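Sensor protein (Geobacter sulfurreducens, PDB 3H7M) is probably a membrane-bound sensor histidine kinase, represented here by its sensor domain, which resembles periplasmic solute-binding proteins. Local coordinates at residues V71-G76 and Y193-R198; Q86-P91 and V197-A202. All coordinates share one frame; numbering follows the deposited sequence.

Contacts 1 and 2 lie side by side in one mixed sheet, their centres about 8 Å apart. Strand 181-198 is common to both: it is flanked by strand 73-78 in contact 1 and by strand 87-103 in contact 2, and Val197 and Arg198 belong to both. Along the chain 71-76 comes first, then 86-91; more than a hundred residues later segments 193-198 and 197-202, the end of strand 181-198 and the turn after it, come back beside them. Tyr195 O approaches Thr90 N at 3.2 Å, a probable hydrogen bond. The last strand of the sheet is thus inserted between two strands that come early in this solute-binding-protein-like domain.

Contact 1: V71-G76 and Y193-R198; sequences VDVLQG and YGYAVR
Leu74 and Ala196 form an antiparallel hydrogen-bonded pair: Leu74 N gives a nearly straight bond (169°) to Ala196 O, and Ala196 N returns one of 2.9 Å to Leu74 O. The CA-H of Tyr195 adds a contact to the same Leu74 O at 3.1 Å. In the apolar packing, Val73 CB rests 3.6 Å from Val197 CG1, and the branched residues suit a buried strand that helix 202-218 covers. The Tyr195 ring, its CG anti to the carbonyl carbon (chi1 -61°), brings CE2 to 3.5 Å from Gln75 CB and turns one face to Gln75 O, while its hydroxyl bonds Thr41. This pairing seats strand 181-198 beside strand 73-78 in the mixed sheet of a domain related to family 3 solute-binding proteins. Past it, Gly76 lies over one face of the Tyr193 ring, with Gly76 C 3.3 Å from CE1; glycine suits this place, since a CB would come too near Tyr193 OH, which bonds Asn37. Were Tyr193 cut back to alanine, Gly76 would probably lose the ring against it and Asn37 its hydroxyl partner. At the other end Arg198 NH1 makes a bent bond (132°) of 2.9 Å to Val71 O and also reaches Leu66 O. The one charge pair, Arg198 NH2 to Asp72 OD1, is long (3.7 Å); Val14 N chiefly holds the carboxylate, at OD2. A water joins Asp72 O to Arg198 N.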
# COMPACT_ATOMS: atom_id res chain seq x y z
N VAL A 71 14.05 9.04 -6.00
CA VAL A 71 12.69 9.56 -6.11
C VAL A 71 12.55 10.55 -4.98
O VAL A 71 13.23 10.43 -3.95
CB VAL A 71 11.63 8.46 -5.97
CG1 VAL A 71 11.92 7.35 -6.96
CG2 VAL A 71 11.58 7.93 -4.54
N ASP A 72 11.66 11.51 -5.13
CA ASP A 72 11.54 12.50 -4.09
C ASP A 72 10.45 12.26 -3.07
O ASP A 72 10.44 12.89 -2.01
CB ASP A 72 11.35 13.86 -4.76
CG ASP A 72 12.37 14.09 -5.87
OD1 ASP A 72 13.59 14.04 -5.57
OD2 ASP A 72 11.96 14.30 -7.03
N VAL A 73 9.55 11.33 -3.36
CA VAL A 73 8.44 11.04 -2.46
C VAL A 73 7.72 9.74 -2.79
O VAL A 73 7.72 9.27 -3.94
CB VAL A 73 7.41 12.19 -2.53
CG1 VAL A 73 7.02 12.44 -3.97
CG2 VAL A 73 6.19 11.86 -1.71
N LEU A 74 7.09 9.15 -1.78
CA LEU A 74 6.34 7.93 -1.96
C LEU A 74 4.91 8.34 -1.68
O LEU A 74 4.63 8.90 -0.61
CB LEU A 74 6.80 6.85 -0.98
CG LEU A 74 8.26 6.41 -1.12
CD1 LEU A 74 8.49 5.21 -0.24
CD2 LEU A 74 8.61 6.06 -2.57
N GLN A 75 4.03 8.07 -2.64
CA GLN A 75 2.62 8.46 -2.52
C GLN A 75 1.77 7.56 -1.65
O GLN A 75 0.71 7.96 -1.20
CB GLN A 75 1.95 8.55 -3.90
CG GLN A 75 2.46 7.53 -4.93
CD GLN A 75 1.60 7.46 -6.19
OE1 GLN A 75 1.05 8.46 -6.66
NE2 GLN A 75 1.49 6.26 -6.75
N GLY A 76 2.24 6.35 -1.40
CA GLY A 76 1.44 5.44 -0.60
C GLY A 76 2.22 4.51 0.30
O GLY A 76 2.63 3.42 -0.12
N TYR A 193 -2.04 5.21 5.94
CA TYR A 193 -1.33 5.19 4.64
C TYR A 193 -1.30 6.56 3.94
O TYR A 193 -2.35 7.21 3.77
CB TYR A 193 -2.04 4.13 3.78
CG TYR A 193 -1.43 3.74 2.47
CD1 TYR A 193 -0.46 2.73 2.39
CD2 TYR A 193 -1.91 4.30 1.28
CE1 TYR A 193 0.01 2.28 1.14
CE2 TYR A 193 -1.46 3.85 0.02
CZ TYR A 193 -0.50 2.85 -0.04
OH TYR A 193 -0.04 2.46 -1.28
N GLY A 194 -0.13 7.00 3.51
CA GLY A 194 -0.08 8.31 2.87
C GLY A 194 1.25 8.65 2.25
O GLY A 194 2.06 7.77 1.97
N TYR A 195 1.49 9.93 1.99
CA TYR A 195 2.77 10.28 1.39
C TYR A 195 3.87 10.28 2.43
O TYR A 195 3.61 10.32 3.64
CB TYR A 195 2.73 11.66 0.73
CG TYR A 195 1.72 11.79 -0.38
CD1 TYR A 195 0.38 12.03 -0.11
CD2 TYR A 195 2.11 11.63 -1.71
CE1 TYR A 195 -0.55 12.12 -1.12
CE2 TYR A 195 1.19 11.72 -2.73
CZ TYR A 195 -0.15 11.96 -2.43
OH TYR A 195 -1.07 12.02 -3.45
N ALA A 196 5.10 10.23 1.93
CA ALA A 196 6.29 10.24 2.76
C ALA A 196 7.47 10.75 1.91
O ALA A 196 7.54 10.48 0.71
CB ALA A 196 6.56 8.87 3.28
N VAL A 197 8.36 11.51 2.55
CA VAL A 197 9.55 12.08 1.91
C VAL A 197 10.76 11.87 2.82
O VAL A 197 10.60 11.52 3.99
CB VAL A 197 9.39 13.59 1.68
CG1 VAL A 197 8.56 13.84 0.44
CG2 VAL A 197 8.73 14.23 2.90
N ARG A 198 11.96 12.09 2.28
CA ARG A 198 13.21 11.93 3.05
C ARG A 198 13.20 12.70 4.36
O ARG A 198 12.72 13.83 4.42
CB ARG A 198 14.42 12.39 2.23
CG ARG A 198 14.89 11.40 1.18
CD ARG A 198 16.15 11.88 0.46
NE ARG A 198 15.90 13.07 -0.34
CZ ARG A 198 15.13 13.09 -1.43
NH1 ARG A 198 14.54 11.98 -1.85
NH2 ARG A 198 14.95 14.22 -2.10
O HOH W 1 12.06 13.58 0.15

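Contact 2: Q86-P91 and V197-A202; sequences QIDFTP and VRQGDA. With NA (sodium ion), chain B.
Asp88 grips Val197 through its backbone and Gly200 through its carboxylate. Asp88 N bonds Val197 O at 2.9 Å, and Val197 N answers to Asp88 O at 3.0 Å, both bonds being close to straight; this is an antiparallel hydrogen-bonded pair. Beside it Ile87 and Arg198 form a non-hydrogen-bonded pair. This is the tight part of the contact: Ile87 CB lies 3.5 Å from Val197 O, and the rest of the isoleucine reaches Phe63 and Leu66 of helix 62-67, a greasy setting that suits a branched aliphatic residue.

Toward solvent strand 181-198 gives way to a turn, and polar side chains take over. Arg198 to Asp201 make a type II turn, in which Gly200 adopts a positive phi (75°) that glycine accepts readily. Gly200 N donates to Asp88 OD2 at 2.7 Å, on the syn side but 27° out of the carboxylate plane. Asp88 OD1, the other oxygen of that carboxylate, binds the sodium ion at 2.7 Å. Gln199, with CG anti to the backbone N (chi1 -166°) and its chain bent at chi2, crosses Asp88 at about a right angle and brings OE1 to 2.9 Å from the sodium. The short spacing of 2.8 Å between Asp88 OD1 and Gln199 OE1 is that of two oxygens sharing a cation, whose positive charge probably eases their repulsion. Ala84 O and a water also bind, so the end of this antiparallel strand pair, with the turn beyond it, forms an all-oxygen sodium site on the solvent side of the sheet's end.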
# COMPACT_ATOMS: atom_id res chain seq x y z
N GLN A 86 13.13 7.25 9.88
CA GLN A 86 14.00 7.46 8.72
C GLN A 86 13.40 8.28 7.60
O GLN A 86 14.10 8.68 6.67
CB GLN A 86 14.44 6.12 8.15
CG GLN A 86 15.00 5.17 9.18
CD GLN A 86 15.79 4.07 8.53
OE1 GLN A 86 15.28 3.35 7.67
NE2 GLN A 86 17.05 3.93 8.92
N ILE A 87 12.09 8.53 7.68
CA ILE A 87 11.41 9.32 6.66
C ILE A 87 10.28 10.06 7.35
O ILE A 87 9.85 9.68 8.44
CB ILE A 87 10.82 8.44 5.54
CG1 ILE A 87 9.73 7.53 6.11
CG2 ILE A 87 11.93 7.61 4.90
CD1 ILE A 87 9.06 6.64 5.06
N ASP A 88 9.79 11.12 6.74
CA ASP A 88 8.72 11.86 7.36
C ASP A 88 7.43 11.60 6.62
O ASP A 88 7.41 11.59 5.39
CB ASP A 88 9.06 13.36 7.39
CG ASP A 88 10.43 13.64 8.01
OD1 ASP A 88 10.88 12.84 8.86
OD2 ASP A 88 11.06 14.66 7.66
N PHE A 89 6.38 11.36 7.38
CA PHE A 89 5.07 11.08 6.82
C PHE A 89 4.18 12.28 6.93
O PHE A 89 4.25 13.03 7.91
CB PHE A 89 4.38 9.95 7.56
CG PHE A 89 5.06 8.62 7.42
CD1 PHE A 89 6.33 8.42 7.94
CD2 PHE A 89 4.42 7.56 6.76
CE1 PHE A 89 6.97 7.19 7.82
CE2 PHE A 89 5.06 6.32 6.64
CZ PHE A 89 6.33 6.13 7.17
N THR A 90 3.33 12.47 5.92
CA THR A 90 2.38 13.55 5.95
C THR A 90 1.21 12.89 6.64
O THR A 90 1.28 11.72 6.98
CB THR A 90 1.92 13.90 4.54
OG1 THR A 90 1.34 12.73 3.94
CG2 THR A 90 3.09 14.39 3.70
N PRO A 91 0.13 13.64 6.92
CA PRO A 91 -0.97 12.92 7.55
C PRO A 91 -1.34 11.88 6.48
O PRO A 91 -0.98 12.04 5.30
CB PRO A 91 -2.05 14.00 7.69
CG PRO A 91 -1.25 15.25 7.86
CD PRO A 91 -0.11 15.10 6.91
N VAL A 197 8.36 11.51 2.55
CA VAL A 197 9.55 12.08 1.91
C VAL A 197 10.76 11.87 2.82
O VAL A 197 10.60 11.52 3.99
CB VAL A 197 9.39 13.59 1.68
CG1 VAL A 197 8.56 13.84 0.44
CG2 VAL A 197 8.73 14.23 2.90
N ARG A 198 11.96 12.09 2.28
CA ARG A 198 13.21 11.93 3.05
C ARG A 198 13.20 12.70 4.36
O ARG A 198 12.72 13.83 4.42
CB ARG A 198 14.42 12.39 2.23
CG ARG A 198 14.89 11.40 1.18
CD ARG A 198 16.15 11.88 0.46
NE ARG A 198 15.90 13.07 -0.34
CZ ARG A 198 15.13 13.09 -1.43
NH1 ARG A 198 14.54 11.98 -1.85
NH2 ARG A 198 14.95 14.22 -2.10
N GLN A 199 13.73 12.07 5.41
CA GLN A 199 13.81 12.69 6.74
C GLN A 199 14.37 14.11 6.63
O GLN A 199 15.39 14.32 5.97
CB GLN A 199 14.73 11.86 7.64
CG GLN A 199 14.66 12.18 9.13
CD GLN A 199 13.93 11.10 9.90
OE1 GLN A 199 12.70 11.07 9.96
NE2 GLN A 199 14.69 10.18 10.49
N GLY A 200 13.70 15.07 7.26
CA GLY A 200 14.16 16.46 7.21
C GLY A 200 13.95 17.24 5.92
O GLY A 200 14.73 18.12 5.59
N ASP A 201 12.89 16.91 5.18
CA ASP A 201 12.61 17.60 3.93
C ASP A 201 11.31 18.36 4.07
O ASP A 201 10.51 18.43 3.14
CB ASP A 201 12.53 16.60 2.78
CG ASP A 201 12.47 17.28 1.43
OD1 ASP A 201 12.75 16.61 0.41
OD2 ASP A 201 12.14 18.48 1.38
N ALA A 202 11.12 18.94 5.25
CA ALA A 202 9.91 19.70 5.59
C ALA A 202 9.28 20.52 4.47
O ALA A 202 8.08 20.81 4.51
CB ALA A 202 10.20 20.61 6.79
NA NA B . 10.02 11.42 10.93
O HOH W 2 12.01 11.74 13.14